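Local coordinates for pmbA-related protein (Thermotoga maritima, PDB 1VL4) that is of unsettled function but belongs to the PmbA/TldD (peptidase U62) family, whose members are generally assigned metallopeptidase activity and which includes putative modulators of DNA gyrase, at residues A[250-255]-A[341-346]; A[255-260]-A[318-323]; A[246-251]-A[430-435]. All coordinates share one frame; numbering follows the deposited sequence.

In the fold
Three contacts follow one run of chain, residues 246 to 260, as it crosses the C-terminal family region and meets three partners in turn. Contact 3 sets its start against strand 432-434, contact 1 its middle against 341-346, and contact 2 its end against 318-323. Centres of contacts 1 and 3 are about 9 Å apart, and both reach one mixed sheet, in which L346 bonds through its backbone to H431 and I433. Contacts 1 and 2 share I255, with centres about 10 Å apart; P253 O, which probably accepts from N259 ND2, also joins them. The centres of contacts 2 and 3 are about 18 Å apart, and the two are continuous only through the chain.

Contact 1 (A[250-255]-A[341-346]); sequences MFIPMI and IRPVNL
A single water is held between the carbonyls of I252 and I341, donating to I252 O and to I341 O at 2.8 Å each. No direct hydrogen bond joins the two segments, so this bridge is their polar link, and the rest of the contact is hydrocarbon. I252 does most of the touching. Its two branches divide at CB: CG2, anti to the backbone N, comes to 3.7 Å from P343 CD and also reaches R342 CB, while CG1 passes P343 CG at 3.8 Å. The isoleucine thus spans the CG-CD side of the proline ring. R342 contributes little beyond CB; its extended chain leads off to a cation-pi contact with F337.

Further along the chain, L346 sends its two methyls to different partners. With CG anti to the backbone N (chi1 -174°), CD2 lies 4.0 Å from I252 CG1 and equally far from F251 CD2, which it meets at the ring edge, L346 lying roughly perpendicular to F251. CD1 turns instead to I255 CD1, at 4.2 Å. One face of the F251 ring is covered, toward its rim, by I255 CG2 of the same segment. I282 of strand 282-285 touches both F251 and L346. The arrangement is that of a short, weakly bonded helical turn, about 252-255, together with F251 just before it, packed against the start of strand 345-348 of a mixed sheet and the loop leading into it.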
# COMPACT_ATOMS: atom_id res chain seq x y z
N MET A 250 5.63 -16.83 1.03
CA MET A 250 7.04 -16.52 0.73
C MET A 250 7.66 -17.48 -0.31
O MET A 250 8.75 -17.24 -0.83
CB MET A 250 7.84 -16.44 2.02
CG MET A 250 8.40 -17.76 2.55
SD MET A 250 9.38 -17.44 4.05
CE MET A 250 10.88 -16.69 3.40
N PHE A 251 6.94 -18.54 -0.65
CA PHE A 251 7.38 -19.45 -1.69
C PHE A 251 7.09 -18.89 -3.09
O PHE A 251 7.70 -19.26 -4.07
CB PHE A 251 6.64 -20.77 -1.50
CG PHE A 251 7.23 -21.93 -2.26
CD1 PHE A 251 8.56 -22.26 -2.14
CD2 PHE A 251 6.43 -22.69 -3.08
CE1 PHE A 251 9.10 -23.35 -2.86
CE2 PHE A 251 6.94 -23.77 -3.78
CZ PHE A 251 8.27 -24.11 -3.67
N ILE A 252 6.15 -17.97 -3.16
CA ILE A 252 5.63 -17.53 -4.47
C ILE A 252 6.70 -16.81 -5.33
O ILE A 252 6.92 -17.21 -6.47
CB ILE A 252 4.32 -16.74 -4.29
CG1 ILE A 252 3.17 -17.71 -3.93
CG2 ILE A 252 4.02 -15.91 -5.55
CD1 ILE A 252 1.82 -17.00 -3.56
N PRO A 253 7.41 -15.80 -4.77
CA PRO A 253 8.52 -15.22 -5.56
C PRO A 253 9.62 -16.22 -5.97
O PRO A 253 10.22 -16.08 -7.04
CB PRO A 253 9.07 -14.12 -4.64
CG PRO A 253 8.01 -13.85 -3.60
CD PRO A 253 7.23 -15.13 -3.47
N MET A 254 9.87 -17.25 -5.15
CA MET A 254 10.91 -18.26 -5.44
C MET A 254 10.65 -19.07 -6.70
O MET A 254 11.58 -19.50 -7.39
CB MET A 254 11.04 -19.27 -4.28
CG MET A 254 11.14 -18.60 -2.94
SD MET A 254 11.49 -19.80 -1.66
CE MET A 254 11.76 -18.68 -0.30
N ILE A 255 9.37 -19.30 -6.98
CA ILE A 255 9.00 -20.15 -8.10
C ILE A 255 8.71 -19.35 -9.39
O ILE A 255 8.52 -19.95 -10.43
CB ILE A 255 7.85 -21.13 -7.75
CG1 ILE A 255 6.57 -20.42 -7.36
CG2 ILE A 255 8.36 -22.17 -6.77
CD1 ILE A 255 5.37 -21.38 -7.10
N ILE A 341 4.81 -12.97 -12.09
CA ILE A 341 4.44 -14.37 -12.26
C ILE A 341 3.95 -14.91 -10.91
O ILE A 341 4.63 -14.79 -9.89
CB ILE A 341 5.65 -15.18 -12.76
CG1 ILE A 341 6.04 -14.68 -14.17
CG2 ILE A 341 5.35 -16.64 -12.75
CD1 ILE A 341 7.41 -15.08 -14.62
N ARG A 342 2.75 -15.48 -10.90
CA ARG A 342 2.27 -16.12 -9.70
C ARG A 342 1.36 -17.32 -9.98
O ARG A 342 0.80 -17.44 -11.04
CB ARG A 342 1.56 -15.12 -8.76
CG ARG A 342 0.23 -14.63 -9.26
CD ARG A 342 -0.57 -13.83 -8.19
NE ARG A 342 -1.67 -13.06 -8.79
CZ ARG A 342 -2.84 -13.56 -9.21
NH1 ARG A 342 -3.13 -14.88 -9.10
NH2 ARG A 342 -3.72 -12.73 -9.74
N PRO A 343 1.25 -18.21 -8.99
CA PRO A 343 0.28 -19.29 -9.03
C PRO A 343 -1.12 -18.73 -8.93
O PRO A 343 -1.30 -17.58 -8.52
CB PRO A 343 0.61 -20.13 -7.76
CG PRO A 343 1.36 -19.29 -6.90
CD PRO A 343 1.97 -18.16 -7.70
N VAL A 344 -2.10 -19.54 -9.29
CA VAL A 344 -3.49 -19.12 -9.17
C VAL A 344 -3.92 -19.52 -7.74
O VAL A 344 -4.16 -18.67 -6.92
CB VAL A 344 -4.38 -19.75 -10.29
CG1 VAL A 344 -5.81 -19.37 -10.10
CG2 VAL A 344 -3.88 -19.29 -11.70
N ASN A 345 -4.01 -20.81 -7.48
CA ASN A 345 -4.17 -21.32 -6.13
C ASN A 345 -2.96 -22.19 -5.83
O ASN A 345 -2.74 -23.19 -6.49
CB ASN A 345 -5.41 -22.16 -5.99
CG ASN A 345 -6.71 -21.36 -6.24
OD1 ASN A 345 -7.18 -20.65 -5.36
ND2 ASN A 345 -7.31 -21.54 -7.46
N LEU A 346 -2.16 -21.79 -4.86
CA LEU A 346 -0.99 -22.59 -4.53
C LEU A 346 -1.36 -23.49 -3.36
O LEU A 346 -1.47 -23.01 -2.25
CB LEU A 346 0.20 -21.71 -4.16
CG LEU A 346 1.53 -22.48 -3.94
CD1 LEU A 346 2.01 -23.06 -5.24
CD2 LEU A 346 2.55 -21.60 -3.32
O HOH W 1 5.48 -17.28 -8.89

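Contact 2 (A[255-260]-A[318-323]); sequences ISAENV and FLHNLK
V260 and F318 approach from opposite directions, and the valine places CG2 squarely over the phenylalanine ring: this methyl lies 3.6 Å from the centroid of the F318 ring and 13° off its normal, a clear CH-pi contact. A second flat group receives A257, whose CB sits over one face of the H320 imidazole, 3.4 Å from ND1. That nitrogen is itself hydrogen-bonded to T324 OG1, which helps fix the turn of the ring. I255 and L319 run side by side in the same direction, their CD1 methyls 3.7 Å apart.

Between these pairs the backbones form a single beta bridge, S256 with L319. L319 N donates to I255 O at 2.9 Å, and A257 N donates back to L319 O at 2.8 Å, both bonds nearly straight. The bridge runs directly into helix 257-261: A257, its first residue, supplies one of the bonds, and S256 is the N-cap, its OG accepting from N259 N and more weakly from E258 N. N321, its CG set between the backbone N and the carbonyl carbon (chi1 59°), caps helix 322-328 through OD1 to T324 N. The N321 amide plane is turned 39° from the E258 carboxylate, and a water accepts from N321 ND2 at 2.7 Å while donating weakly to E258 OE1.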
# COMPACT_ATOMS: atom_id res chain seq x y z
N ILE A 255 9.37 -19.30 -6.98
CA ILE A 255 9.00 -20.15 -8.10
C ILE A 255 8.71 -19.35 -9.39
O ILE A 255 8.52 -19.95 -10.43
CB ILE A 255 7.85 -21.13 -7.75
CG1 ILE A 255 6.57 -20.42 -7.36
CG2 ILE A 255 8.36 -22.17 -6.77
CD1 ILE A 255 5.37 -21.38 -7.10
N SER A 256 8.76 -18.02 -9.33
CA SER A 256 8.82 -17.21 -10.58
C SER A 256 10.08 -17.44 -11.45
O SER A 256 11.23 -17.18 -11.03
CB SER A 256 8.69 -15.73 -10.25
OG SER A 256 8.98 -14.96 -11.39
N ALA A 257 9.88 -17.92 -12.69
CA ALA A 257 11.02 -18.06 -13.63
C ALA A 257 11.78 -16.76 -13.86
O ALA A 257 12.98 -16.78 -14.20
CB ALA A 257 10.57 -18.60 -14.98
N GLU A 258 11.08 -15.65 -13.73
CA GLU A 258 11.66 -14.31 -13.88
C GLU A 258 12.62 -14.03 -12.72
O GLU A 258 13.76 -13.59 -12.95
CB GLU A 258 10.54 -13.28 -13.90
CG GLU A 258 10.99 -11.86 -14.05
CD GLU A 258 9.83 -10.87 -14.14
OE1 GLU A 258 8.64 -11.28 -14.36
OE2 GLU A 258 10.15 -9.65 -14.01
N ASN A 259 12.19 -14.29 -11.49
CA ASN A 259 13.07 -14.15 -10.29
C ASN A 259 14.24 -15.10 -10.36
O ASN A 259 15.35 -14.76 -9.94
CB ASN A 259 12.30 -14.38 -8.99
CG ASN A 259 11.41 -13.21 -8.63
OD1 ASN A 259 11.63 -12.10 -9.08
ND2 ASN A 259 10.41 -13.45 -7.82
N VAL A 260 14.00 -16.29 -10.90
CA VAL A 260 15.09 -17.24 -11.10
C VAL A 260 16.12 -16.70 -12.08
O VAL A 260 17.31 -16.70 -11.76
CB VAL A 260 14.59 -18.59 -11.59
CG1 VAL A 260 15.76 -19.48 -11.95
CG2 VAL A 260 13.73 -19.25 -10.47
N PHE A 318 9.36 -24.25 -12.81
CA PHE A 318 9.02 -22.89 -12.38
C PHE A 318 7.73 -22.46 -13.08
O PHE A 318 7.24 -23.12 -13.99
CB PHE A 318 10.16 -21.93 -12.68
CG PHE A 318 11.43 -22.28 -12.00
CD1 PHE A 318 11.50 -22.32 -10.60
CD2 PHE A 318 12.58 -22.59 -12.73
CE1 PHE A 318 12.68 -22.66 -9.96
CE2 PHE A 318 13.78 -22.93 -12.07
CZ PHE A 318 13.82 -22.96 -10.70
N LEU A 319 7.19 -21.36 -12.61
CA LEU A 319 6.07 -20.70 -13.24
C LEU A 319 6.58 -19.61 -14.22
O LEU A 319 7.57 -18.94 -13.97
CB LEU A 319 5.17 -20.09 -12.15
CG LEU A 319 4.63 -21.13 -11.14
CD1 LEU A 319 3.66 -20.48 -10.21
CD2 LEU A 319 3.99 -22.31 -11.81
N HIS A 320 5.88 -19.48 -15.33
CA HIS A 320 6.28 -18.65 -16.45
C HIS A 320 5.22 -17.63 -16.90
O HIS A 320 4.02 -17.78 -16.65
CB HIS A 320 6.60 -19.54 -17.65
CG HIS A 320 7.85 -20.35 -17.48
ND1 HIS A 320 9.09 -19.86 -17.78
CD2 HIS A 320 8.03 -21.61 -17.04
CE1 HIS A 320 10.00 -20.80 -17.55
NE2 HIS A 320 9.38 -21.87 -17.10
N ASN A 321 5.74 -16.60 -17.58
CA ASN A 321 4.97 -15.75 -18.47
C ASN A 321 5.46 -16.02 -19.90
O ASN A 321 6.31 -16.89 -20.11
CB ASN A 321 5.04 -14.29 -18.03
CG ASN A 321 6.45 -13.71 -17.99
OD1 ASN A 321 7.39 -14.18 -18.65
ND2 ASN A 321 6.58 -12.61 -17.23
N LEU A 322 4.91 -15.32 -20.88
CA LEU A 322 5.28 -15.58 -22.27
C LEU A 322 6.78 -15.33 -22.49
O LEU A 322 7.44 -16.11 -23.18
CB LEU A 322 4.43 -14.73 -23.23
CG LEU A 322 2.94 -15.09 -23.29
CD1 LEU A 322 2.14 -14.14 -24.20
CD2 LEU A 322 2.76 -16.51 -23.74
N LYS A 323 7.30 -14.26 -21.89
CA LYS A 323 8.71 -13.87 -22.07
C LYS A 323 9.64 -14.94 -21.54
O LYS A 323 10.61 -15.32 -22.21
CB LYS A 323 8.94 -12.52 -21.39
CG LYS A 323 10.39 -12.09 -21.19
CD LYS A 323 10.47 -10.59 -20.91
O HOH W 2 9.01 -11.48 -17.12

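Contact 3 (A[246-251]-A[430-435]); sequences DLMEMF and QHTIAP
M248 meets the strand with its sulfur and methyl, and here the contact is closest: SD lies 3.6 Å from A434 CB, and CE comes to 3.7 Å from I433 O. The chain sets out with CG anti to the carbonyl carbon and bends at its end (chi3 73°), which lays CE beside T432 CB and I433 O. M248 and T432 pass alongside one another, antiparallel, with T432 CG2 4.0 Å from M248 CB. The same threonine methyl touches E249 CG, the E249 chain running across the threonine nearly at 90°.

Beyond E249 CG the fit gives way to water, and E249 and H431 are partly exposed where M248 is buried. The E249 carboxylate, nearly coplanar with the H431 imidazole, brings OE2 to the ring edge, but only to 3.9 Å from H431 CD2. One water bridges the polar groups, accepting from H431 N at 2.8 Å and donating to T432 OG1 and, weakly, to E249 OE2. T432 OG1 is also hydrogen-bonded to L245 O, tying the strand to helix 241-247. That helix and the 3-10 turn after it lie between strand 432-434, reached by M248, and helix 412-417, where L247 and M250 touch F412.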
# COMPACT_ATOMS: atom_id res chain seq x y z
N ASP A 246 -0.25 -18.36 5.49
CA ASP A 246 0.54 -17.10 5.35
C ASP A 246 2.02 -17.33 5.00
O ASP A 246 2.59 -16.67 4.11
CB ASP A 246 0.49 -16.25 6.61
CG ASP A 246 -0.90 -15.78 6.96
OD1 ASP A 246 -1.79 -15.72 6.06
OD2 ASP A 246 -1.12 -15.49 8.16
N LEU A 247 2.62 -18.30 5.68
CA LEU A 247 4.03 -18.55 5.51
C LEU A 247 4.35 -18.97 4.10
O LEU A 247 5.36 -18.49 3.53
CB LEU A 247 4.52 -19.60 6.53
CG LEU A 247 6.05 -19.77 6.57
CD1 LEU A 247 6.74 -18.48 6.98
CD2 LEU A 247 6.42 -20.84 7.53
N MET A 248 3.48 -19.79 3.51
CA MET A 248 3.64 -20.30 2.15
C MET A 248 3.75 -19.19 1.11
O MET A 248 4.20 -19.43 -0.01
CB MET A 248 2.40 -21.12 1.71
CG MET A 248 2.35 -22.51 2.17
SD MET A 248 0.70 -23.13 1.77
CE MET A 248 0.68 -23.35 0.01
N GLU A 249 3.18 -18.03 1.40
CA GLU A 249 3.28 -16.93 0.47
C GLU A 249 4.70 -16.57 0.12
O GLU A 249 4.95 -16.07 -0.99
CB GLU A 249 2.56 -15.70 1.03
CG GLU A 249 1.08 -16.05 1.20
CD GLU A 249 0.21 -14.94 0.79
OE1 GLU A 249 0.09 -14.01 1.61
OE2 GLU A 249 -0.30 -15.00 -0.36
N MET A 250 5.63 -16.83 1.03
CA MET A 250 7.04 -16.52 0.73
C MET A 250 7.66 -17.48 -0.31
O MET A 250 8.75 -17.24 -0.83
CB MET A 250 7.84 -16.44 2.02
CG MET A 250 8.40 -17.76 2.55
SD MET A 250 9.38 -17.44 4.05
CE MET A 250 10.88 -16.69 3.40
N PHE A 251 6.94 -18.54 -0.65
CA PHE A 251 7.38 -19.45 -1.69
C PHE A 251 7.09 -18.89 -3.09
O PHE A 251 7.70 -19.26 -4.07
CB PHE A 251 6.64 -20.77 -1.50
CG PHE A 251 7.23 -21.93 -2.26
CD1 PHE A 251 8.56 -22.26 -2.14
CD2 PHE A 251 6.43 -22.69 -3.08
CE1 PHE A 251 9.10 -23.35 -2.86
CE2 PHE A 251 6.94 -23.77 -3.78
CZ PHE A 251 8.27 -24.11 -3.67
N GLN A 430 -6.27 -16.54 0.17
CA GLN A 430 -6.41 -15.75 -1.05
C GLN A 430 -5.74 -16.37 -2.24
O GLN A 430 -6.34 -16.43 -3.32
CB GLN A 430 -5.86 -14.34 -0.83
CG GLN A 430 -6.71 -13.55 0.15
CD GLN A 430 -6.53 -12.05 0.00
OE1 GLN A 430 -5.70 -11.57 -0.78
NE2 GLN A 430 -7.34 -11.29 0.73
N HIS A 431 -4.50 -16.79 -2.05
CA HIS A 431 -3.71 -17.37 -3.12
C HIS A 431 -3.05 -18.70 -2.71
O HIS A 431 -2.32 -19.29 -3.48
CB HIS A 431 -2.64 -16.36 -3.55
CG HIS A 431 -3.16 -14.95 -3.68
ND1 HIS A 431 -3.90 -14.53 -4.78
CD2 HIS A 431 -3.10 -13.89 -2.83
CE1 HIS A 431 -4.24 -13.26 -4.61
NE2 HIS A 431 -3.78 -12.85 -3.43
N THR A 432 -3.27 -19.12 -1.48
CA THR A 432 -2.69 -20.33 -0.92
C THR A 432 -3.81 -21.17 -0.30
O THR A 432 -4.87 -20.67 0.09
CB THR A 432 -1.59 -20.03 0.11
OG1 THR A 432 -2.10 -19.19 1.14
CG2 THR A 432 -0.39 -19.34 -0.51
N ILE A 433 -3.57 -22.48 -0.28
CA ILE A 433 -4.46 -23.47 0.29
C ILE A 433 -3.62 -24.53 0.95
O ILE A 433 -2.64 -24.99 0.35
CB ILE A 433 -5.22 -24.16 -0.82
CG1 ILE A 433 -6.02 -23.11 -1.63
CG2 ILE A 433 -6.05 -25.32 -0.27
CD1 ILE A 433 -6.83 -23.76 -2.74
N ALA A 434 -3.97 -24.92 2.16
CA ALA A 434 -3.10 -25.82 2.91
C ALA A 434 -3.78 -26.43 4.09
O ALA A 434 -4.64 -25.82 4.69
CB ALA A 434 -1.83 -25.08 3.40
N PRO A 435 -3.30 -27.63 4.48
CA PRO A 435 -3.61 -28.24 5.77
C PRO A 435 -2.56 -27.88 6.80
O PRO A 435 -1.65 -27.12 6.53
CB PRO A 435 -3.56 -29.72 5.45
CG PRO A 435 -2.42 -29.81 4.49
CD PRO A 435 -2.43 -28.52 3.69
O HOH W 3 -2.87 -16.52 0.26